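Local coordinates for protein involved in catabolism of external DNA (Legionella pneumophila subsp. pneumophila, PDB 2OO3) that probably methylates N6 of one adenine in 23S ribosomal RNA, using S-adenosyl-L-methionine as methyl donor, at residues A[195-200]-A[238-243]; A[222-227]-A[270-275]. All coordinates share one frame; numbering follows the deposited sequence.

Contact 1: residues A[195-200]-A[238-243]; sequences CVWYPV and CGLWII
Cys195, Leu240 and Ile242 make the apolar centre: SG of Cys195 lies between the two branched side chains, 3.6 Å from CD2 of Leu240 and also touching CG1 of Ile242. With SG anti to the backbone N (chi1 -178°), the sulfur is carried across toward the neighbouring strand. Leu240 then bridges onward on the same face, setting CG at the edge of the indole of Trp197, 4.0 Å from CD1. On the other face CG1 of Val196 meets CB of Trp241, and the ring of Tyr198 folds over the backbone of Gly239, whose CA stands 3.8 Å from the ring centroid, 20° off the normal, in a CH-pi contact. Glycine here has no side chain to hold the phenol off the strand. Main-chain pairing is antiparallel: Val196 and Trp241 form one hydrogen-bonded pair, Tyr198 and Gly239 the next, where N of Gly239 reaches O of Tyr198 at 2.8 Å. At the polar edge NE1 of Trp197 donates to SG of Cys238 over 3.5 Å, the sulfur sitting 20° out of the indole plane. Lys19 makes a cation-pi contact with this indole, and Asp166, the predicted proton acceptor, touches it. The strands join the parallel part of a Rossmann-like methyltransferase sheet to its antiparallel part; the long N-H...S bond, with Leu240 at the ring edge, probably helps orient the indole beside the predicted catalytic aspartate.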
ATOM      1  N   CYS A 195      -4.331   6.417   2.121  1.00  5.88           N
ATOM      2  CA  CYS A 195      -2.988   6.051   1.719  1.00  6.14           C
ATOM      3  C   CYS A 195      -3.006   5.705   0.234  1.00  6.61           C
ATOM      4  O   CYS A 195      -3.603   4.712  -0.178  1.00  6.26           O
ATOM      5  CB  CYS A 195      -2.511   4.840   2.508  1.00  5.97           C
ATOM      6  SG  CYS A 195      -0.839   4.349   2.102  1.00  7.24           S
ATOM      7  N   VAL A 196      -2.340   6.513  -0.579  1.00  5.99           N
ATOM      8  CA  VAL A 196      -2.307   6.237  -2.028  1.00  4.95           C
ATOM      9  C   VAL A 196      -0.853   6.024  -2.478  1.00  5.82           C
ATOM     10  O   VAL A 196       0.034   6.824  -2.141  1.00  5.70           O
ATOM     11  CB  VAL A 196      -3.018   7.351  -2.844  1.00  5.50           C
ATOM     12  CG1 VAL A 196      -2.402   8.719  -2.578  1.00  5.44           C
ATOM     13  CG2 VAL A 196      -3.051   7.037  -4.372  1.00  5.14           C
ATOM     14  N   TRP A 197      -0.632   4.915  -3.183  1.00  5.74           N
ATOM     15  CA  TRP A 197       0.652   4.585  -3.788  1.00  6.26           C
ATOM     16  C   TRP A 197       0.728   5.276  -5.155  1.00  6.01           C
ATOM     17  O   TRP A 197      -0.281   5.329  -5.897  1.00  6.71           O
ATOM     18  CB  TRP A 197       0.764   3.049  -3.967  1.00  6.30           C
ATOM     19  CG  TRP A 197       2.059   2.646  -4.643  1.00  5.83           C
ATOM     20  CD1 TRP A 197       3.308   2.517  -4.048  1.00  5.08           C
ATOM     21  CD2 TRP A 197       2.249   2.426  -6.045  1.00  4.79           C
ATOM     22  NE1 TRP A 197       4.248   2.207  -5.012  1.00  5.95           N
ATOM     23  CE2 TRP A 197       3.624   2.137  -6.241  1.00  5.48           C
ATOM     24  CE3 TRP A 197       1.393   2.475  -7.161  1.00  2.63           C
ATOM     25  CZ2 TRP A 197       4.159   1.891  -7.507  1.00  6.63           C
ATOM     26  CZ3 TRP A 197       1.913   2.186  -8.416  1.00  6.84           C
ATOM     27  CH2 TRP A 197       3.287   1.881  -8.579  1.00  6.52           C
ATOM     28  N   TYR A 198       1.932   5.720  -5.539  1.00  6.34           N
ATOM     29  CA  TYR A 198       2.151   6.263  -6.884  1.00  5.19           C
ATOM     30  C   TYR A 198       3.552   5.909  -7.377  1.00  6.38           C
ATOM     31  O   TYR A 198       4.476   5.744  -6.553  1.00  6.27           O
ATOM     32  CB  TYR A 198       1.952   7.784  -6.874  1.00  5.95           C
ATOM     33  CG  TYR A 198       2.904   8.531  -5.964  1.00  5.08           C
ATOM     34  CD1 TYR A 198       4.131   8.992  -6.433  1.00  5.64           C
ATOM     35  CD2 TYR A 198       2.565   8.795  -4.624  1.00  6.53           C
ATOM     36  CE1 TYR A 198       5.015   9.699  -5.590  1.00  6.33           C
ATOM     37  CE2 TYR A 198       3.412   9.491  -3.794  1.00  7.10           C
ATOM     38  CZ  TYR A 198       4.637   9.935  -4.276  1.00  6.78           C
ATOM     39  OH  TYR A 198       5.467  10.618  -3.427  1.00  6.79           O
ATOM     40  N   PRO A 199       3.722   5.759  -8.706  1.00  6.40           N
ATOM     41  CA  PRO A 199       5.030   5.510  -9.270  1.00  6.93           C
ATOM     42  C   PRO A 199       5.761   6.786  -9.650  1.00  7.27           C
ATOM     43  O   PRO A 199       5.157   7.855  -9.758  1.00  7.31           O
ATOM     44  CB  PRO A 199       4.707   4.732 -10.561  1.00  7.34           C
ATOM     45  CG  PRO A 199       3.379   5.270 -11.002  1.00  5.88           C
ATOM     46  CD  PRO A 199       2.667   5.748  -9.744  1.00  6.81           C
ATOM     47  N   VAL A 200       7.072   6.644  -9.852  1.00  8.28           N
ATOM     48  CA  VAL A 200       7.884   7.642 -10.537  1.00  8.68           C
ATOM     49  C   VAL A 200       8.370   7.022 -11.854  1.00  8.40           C
ATOM     50  O   VAL A 200       9.347   6.228 -11.898  1.00  9.29           O
ATOM     51  CB  VAL A 200       9.073   8.135  -9.666  1.00  8.79           C
ATOM     52  CG1 VAL A 200       9.837   9.262 -10.425  1.00 11.00           C
ATOM     53  CG2 VAL A 200       8.560   8.664  -8.342  1.00  9.02           C
ATOM     54  N   CYS A 238       9.227   5.089  -6.419  1.00  8.55           N
ATOM     55  CA  CYS A 238       7.790   5.169  -6.165  1.00  8.58           C
ATOM     56  C   CYS A 238       7.565   5.856  -4.831  1.00  7.69           C
ATOM     57  O   CYS A 238       8.524   6.134  -4.091  1.00  7.94           O
ATOM     58  CB  CYS A 238       7.206   3.737  -6.142  1.00  7.70           C
ATOM     59  SG  CYS A 238       7.696   2.810  -4.680  1.00  9.79           S
ATOM     60  N   GLY A 239       6.314   6.118  -4.499  1.00  6.18           N
ATOM     61  CA  GLY A 239       6.037   6.778  -3.222  1.00  5.76           C
ATOM     62  C   GLY A 239       4.676   6.473  -2.687  1.00  5.69           C
ATOM     63  O   GLY A 239       3.873   5.794  -3.360  1.00  4.77           O
ATOM     64  N   LEU A 240       4.425   6.926  -1.462  1.00  5.57           N
ATOM     65  CA  LEU A 240       3.042   6.934  -0.927  1.00  6.14           C
ATOM     66  C   LEU A 240       2.719   8.283  -0.293  1.00  5.91           C
ATOM     67  O   LEU A 240       3.584   8.933   0.292  1.00  6.01           O
ATOM     68  CB  LEU A 240       2.770   5.763   0.049  1.00  5.71           C
ATOM     69  CG  LEU A 240       2.977   4.354  -0.550  1.00  5.93           C
ATOM     70  CD1 LEU A 240       4.329   3.753  -0.125  1.00  5.81           C
ATOM     71  CD2 LEU A 240       1.865   3.420  -0.127  1.00  7.93           C
ATOM     72  N   TRP A 241       1.476   8.708  -0.480  1.00  5.10           N
ATOM     73  CA  TRP A 241       0.966   9.940   0.075  1.00  4.94           C
ATOM     74  C   TRP A 241      -0.091   9.549   1.103  1.00  5.25           C
ATOM     75  O   TRP A 241      -1.032   8.823   0.775  1.00  4.16           O
ATOM     76  CB  TRP A 241       0.359  10.810  -1.036  1.00  5.35           C
ATOM     77  CG  TRP A 241      -0.035  12.168  -0.500  1.00  5.45           C
ATOM     78  CD1 TRP A 241      -1.098  12.460   0.300  1.00  8.21           C
ATOM     79  CD2 TRP A 241       0.661  13.390  -0.707  1.00  6.95           C
ATOM     80  NE1 TRP A 241      -1.122  13.804   0.601  1.00  6.76           N
ATOM     81  CE2 TRP A 241      -0.042  14.396  -0.002  1.00  7.95           C
ATOM     82  CE3 TRP A 241       1.822  13.740  -1.423  1.00  9.01           C
ATOM     83  CZ2 TRP A 241       0.377  15.743   0.014  1.00  8.52           C
ATOM     84  CZ3 TRP A 241       2.239  15.103  -1.412  1.00  8.76           C
ATOM     85  CH2 TRP A 241       1.522  16.067  -0.682  1.00  7.71           C
ATOM     86  N   ILE A 242       0.089   9.989   2.348  1.00  5.30           N
ATOM     87  CA  ILE A 242      -0.814   9.592   3.426  1.00  6.06           C
ATOM     88  C   ILE A 242      -1.433  10.834   4.027  1.00  5.80           C
ATOM     89  O   ILE A 242      -0.719  11.775   4.373  1.00  4.86           O
ATOM     90  CB  ILE A 242      -0.094   8.724   4.533  1.00  6.25           C
ATOM     91  CG1 ILE A 242       0.468   7.435   3.906  1.00  7.78           C
ATOM     92  CG2 ILE A 242      -1.082   8.365   5.649  1.00  6.20           C
ATOM     93  CD1 ILE A 242       1.538   6.747   4.676  1.00 12.81           C
ATOM     94  N   ILE A 243      -2.758  10.853   4.062  1.00  7.21           N
ATOM     95  CA  ILE A 243      -3.519  11.890   4.754  1.00  7.81           C
ATOM     96  C   ILE A 243      -3.957  11.352   6.110  1.00  8.45           C
ATOM     97  O   ILE A 243      -4.452  10.224   6.215  1.00  8.54           O
ATOM     98  CB  ILE A 243      -4.755  12.295   3.955  1.00  8.03           C
ATOM     99  CG1 ILE A 243      -4.320  12.826   2.569  1.00  9.88           C
ATOM    100  CG2 ILE A 243      -5.598  13.368   4.720  1.00  7.80           C
ATOM    101  CD1 ILE A 243      -5.496  13.022   1.546  1.00 10.30           C
TER

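Contact 2: residues A[222-227]-A[270-275]; sequences RIELHL and SYMIES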
ATOM      1  N   ARG A 222       4.445  12.522   2.733  1.00  8.80           N
ATOM      2  CA  ARG A 222       4.805  11.910   1.474  1.00  8.67           C
ATOM      3  C   ARG A 222       6.085  11.138   1.721  1.00  8.27           C
ATOM      4  O   ARG A 222       7.005  11.678   2.339  1.00  8.45           O
ATOM      5  CB  ARG A 222       5.032  13.008   0.428  1.00  9.69           C
ATOM      6  CG  ARG A 222       6.019  12.576  -0.629  1.00 12.54           C
ATOM      7  CD  ARG A 222       5.909  13.371  -1.882  1.00 19.04           C
ATOM      8  NE  ARG A 222       6.554  14.663  -1.826  1.00 20.73           N
ATOM      9  CZ  ARG A 222       7.434  15.106  -2.741  1.00 23.62           C
ATOM     10  NH1 ARG A 222       7.818  14.355  -3.781  1.00 22.80           N
ATOM     11  NH2 ARG A 222       7.940  16.320  -2.617  1.00 19.22           N
ATOM     12  N   ILE A 223       6.128   9.867   1.313  1.00  7.56           N
ATOM     13  CA  ILE A 223       7.343   9.080   1.407  1.00  8.65           C
ATOM     14  C   ILE A 223       7.714   8.561   0.008  1.00  8.94           C
ATOM     15  O   ILE A 223       6.830   8.260  -0.809  1.00  8.20           O
ATOM     16  CB  ILE A 223       7.189   7.942   2.437  1.00  9.89           C
ATOM     17  CG1 ILE A 223       6.154   6.917   1.955  1.00 10.37           C
ATOM     18  CG2 ILE A 223       6.786   8.543   3.811  1.00 10.41           C
ATOM     19  CD1 ILE A 223       6.110   5.605   2.810  1.00 10.41           C
ATOM     20  N   GLU A 224       9.010   8.529  -0.310  1.00  8.42           N
ATOM     21  CA  GLU A 224       9.420   8.036  -1.620  1.00 10.04           C
ATOM     22  C   GLU A 224      10.690   7.233  -1.464  1.00  9.84           C
ATOM     23  O   GLU A 224      11.451   7.464  -0.540  1.00  9.49           O
ATOM     24  CB  GLU A 224       9.645   9.173  -2.632  1.00  9.10           C
ATOM     25  CG  GLU A 224       8.395   9.961  -2.943  1.00 11.45           C
ATOM     26  CD  GLU A 224       8.564  10.951  -4.100  1.00 12.87           C
ATOM     27  OE1 GLU A 224       9.708  11.100  -4.608  1.00 17.04           O
ATOM     28  OE2 GLU A 224       7.554  11.580  -4.470  1.00 10.44           O
ATOM     29  N   LEU A 225      10.878   6.290  -2.372  1.00 10.17           N
ATOM     30  CA  LEU A 225      12.031   5.407  -2.410  1.00 10.87           C
ATOM     31  C   LEU A 225      12.494   5.433  -3.856  1.00 11.59           C
ATOM     32  O   LEU A 225      11.713   5.166  -4.762  1.00 11.42           O
ATOM     33  CB  LEU A 225      11.585   3.988  -2.005  1.00 10.06           C
ATOM     34  CG  LEU A 225      12.590   2.837  -2.011  1.00 12.77           C
ATOM     35  CD1 LEU A 225      13.710   3.066  -1.015  1.00 10.99           C
ATOM     36  CD2 LEU A 225      11.895   1.507  -1.699  1.00 12.59           C
ATOM     37  N   HIS A 226      13.759   5.748  -4.072  1.00 12.05           N
ATOM     38  CA  HIS A 226      14.277   5.926  -5.400  1.00 13.09           C
ATOM     39  C   HIS A 226      15.463   4.989  -5.599  1.00 13.79           C
ATOM     40  O   HIS A 226      16.425   4.984  -4.806  1.00 12.47           O
ATOM     41  CB  HIS A 226      14.674   7.380  -5.611  1.00 14.10           C
ATOM     42  CG  HIS A 226      13.520   8.325  -5.582  1.00 15.83           C
ATOM     43  ND1 HIS A 226      12.546   8.341  -6.559  1.00 20.11           N
ATOM     44  CD2 HIS A 226      13.183   9.293  -4.702  1.00 19.30           C
ATOM     45  CE1 HIS A 226      11.652   9.272  -6.272  1.00 19.18           C
ATOM     46  NE2 HIS A 226      12.015   9.862  -5.149  1.00 19.58           N
ATOM     47  N   LEU A 227      15.382   4.181  -6.656  1.00 13.26           N
ATOM     48  CA  LEU A 227      16.451   3.252  -6.945  1.00 13.63           C
ATOM     49  C   LEU A 227      17.704   3.927  -7.543  1.00 13.32           C
ATOM     50  O   LEU A 227      18.801   3.395  -7.419  1.00 14.03           O
ATOM     51  CB  LEU A 227      15.956   2.163  -7.892  1.00 13.89           C
ATOM     52  CG  LEU A 227      14.860   1.240  -7.397  1.00 15.11           C
ATOM     53  CD1 LEU A 227      14.480   0.291  -8.549  1.00 16.51           C
ATOM     54  CD2 LEU A 227      15.314   0.463  -6.170  1.00 15.35           C
ATOM     55  N   SER A 270      18.024   6.021  -2.660  1.00  9.78           N
ATOM     56  CA  SER A 270      17.773   7.106  -1.700  1.00  9.88           C
ATOM     57  C   SER A 270      16.290   7.086  -1.353  1.00  9.53           C
ATOM     58  O   SER A 270      15.522   6.380  -1.998  1.00  9.72           O
ATOM     59  CB  SER A 270      18.161   8.480  -2.264  1.00  9.09           C
ATOM     60  OG  SER A 270      17.397   8.791  -3.429  1.00 11.03           O
ATOM     61  N   TYR A 271      15.912   7.863  -0.351  1.00  8.80           N
ATOM     62  CA  TYR A 271      14.520   7.982   0.072  1.00  9.43           C
ATOM     63  C   TYR A 271      14.328   9.431   0.500  1.00 10.50           C
ATOM     64  O   TYR A 271      15.306  10.176   0.749  1.00  9.04           O
ATOM     65  CB  TYR A 271      14.203   7.007   1.247  1.00  9.97           C
ATOM     66  CG  TYR A 271      14.779   7.447   2.583  1.00 10.52           C
ATOM     67  CD1 TYR A 271      14.066   8.309   3.420  1.00 11.99           C
ATOM     68  CD2 TYR A 271      16.044   7.005   3.010  1.00 10.74           C
ATOM     69  CE1 TYR A 271      14.593   8.740   4.646  1.00 13.08           C
ATOM     70  CE2 TYR A 271      16.589   7.432   4.248  1.00 13.70           C
ATOM     71  CZ  TYR A 271      15.854   8.292   5.048  1.00 16.01           C
ATOM     72  OH  TYR A 271      16.366   8.730   6.258  1.00 14.42           O
ATOM     73  N   MET A 272      13.070   9.831   0.606  1.00 10.16           N
ATOM     74  CA  MET A 272      12.725  11.090   1.222  1.00 10.43           C
ATOM     75  C   MET A 272      11.388  10.960   1.946  1.00 10.11           C
ATOM     76  O   MET A 272      10.578  10.065   1.663  1.00  8.85           O
ATOM     77  CB  MET A 272      12.643  12.188   0.159  1.00 11.70           C
ATOM     78  CG  MET A 272      11.489  12.012  -0.843  1.00 14.28           C
ATOM     79  SD  MET A 272       9.913  12.793  -0.352  1.00 15.61           S
ATOM     80  CE  MET A 272      10.131  14.378  -1.138  1.00 17.96           C
ATOM     81  N   ILE A 273      11.170  11.866   2.883  1.00  9.52           N
ATOM     82  CA  ILE A 273       9.972  11.936   3.685  1.00 11.17           C
ATOM     83  C   ILE A 273       9.716  13.435   3.789  1.00 11.90           C
ATOM     84  O   ILE A 273      10.645  14.206   4.114  1.00 11.00           O
ATOM     85  CB  ILE A 273      10.181  11.401   5.113  1.00 12.09           C
ATOM     86  CG1 ILE A 273      10.604   9.941   5.108  1.00 13.47           C
ATOM     87  CG2 ILE A 273       8.885  11.508   5.947  1.00 12.88           C
ATOM     88  CD1 ILE A 273      11.060   9.513   6.466  1.00 13.51           C
ATOM     89  N   GLU A 274       8.497  13.849   3.474  1.00 11.58           N
ATOM     90  CA  GLU A 274       8.127  15.249   3.550  1.00 13.67           C
ATOM     91  C   GLU A 274       6.741  15.350   4.150  1.00 14.29           C
ATOM     92  O   GLU A 274       5.795  14.741   3.658  1.00 12.63           O
ATOM     93  CB  GLU A 274       8.131  15.827   2.146  1.00 13.55           C
ATOM     94  CG  GLU A 274       7.422  17.130   1.944  1.00 20.04           C
ATOM     95  CD  GLU A 274       7.733  17.681   0.561  1.00 26.01           C
ATOM     96  OE1 GLU A 274       6.923  17.465  -0.371  1.00 27.84           O
ATOM     97  OE2 GLU A 274       8.836  18.252   0.404  1.00 31.30           O
ATOM     98  N   SER A 275       6.608  16.128   5.212  1.00 14.64           N
ATOM     99  CA  SER A 275       5.310  16.258   5.809  1.00 15.65           C
ATOM    100  C   SER A 275       4.691  17.609   5.487  1.00 15.76           C
ATOM    101  O   SER A 275       5.396  18.614   5.238  1.00 15.01           O
ATOM    102  CB  SER A 275       5.430  16.053   7.297  1.00 16.99           C
ATOM    103  OG  SER A 275       6.295  17.044   7.816  1.00 22.20           O
TER
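Arg222 and Glu274 pair near one end of an antiparallel strand pair, 222-226 with 270-275, that closes one edge of the Rossmann-like methyltransferase sheet; Arg222-Glu274, Glu224-Met272 and His226-Ser270 are its hydrogen-bonded pairs. From CB, which lies 3.7 Å from O of Glu274, the arginine runs over the sheet; its CG passes SD of Met272 at 3.9 Å. The chain bends at chi3 (80°), turning the guanidinium back toward strand 270-275. NE and NH2 both donate to OE1 of Glu274, at 3.2 Å and 2.7 Å respectively, from the same face of the carboxylate, with OE1 in the guanidinium plane. NH1 turns the other way and forms a salt bridge with OE2 of Glu224, 2.9 Å off, so carboxylates at two edges fix the group's rotation. OE2 of Glu224 also has a hydrogen-bond partner in the hydroxyl of Tyr198, while OE1 of Glu224 accepts from NE2 of His226. Two carboxylates probably compensate the buried arginine's charge. On the opposite face of the sheet, Ile223 meets Ile273 through their CG2 atoms, and Tyr271 and Ile273 pack on helix 249-263. Doubly bent, Met272 brings its methyl over the centre of one guanidinium face, CE standing 3.2 Å from CZ of Arg222.

Contacts 1 and 2 are successive parts of one sheet, their centres 10 Å apart, with strands 237-243 and 220-226 side by side between the outer partners. The backbone joins them where N of Leu240 lies 2.8 Å from O of Ile223, a probable hydrogen bond. Side chains join them too: the 2.5 Å between OH of Tyr198 and OE2 of Glu224 ties the aromatic side of contact 1 to the charged network of contact 2. The predicted active site lies by contact 1, the Trp197 side chain being about 3 Å from that of Asp166 at nearest atoms; in contact 2, the side chain of Ile223 is about 11 Å from that of His20, a predicted cofactor-binding residue.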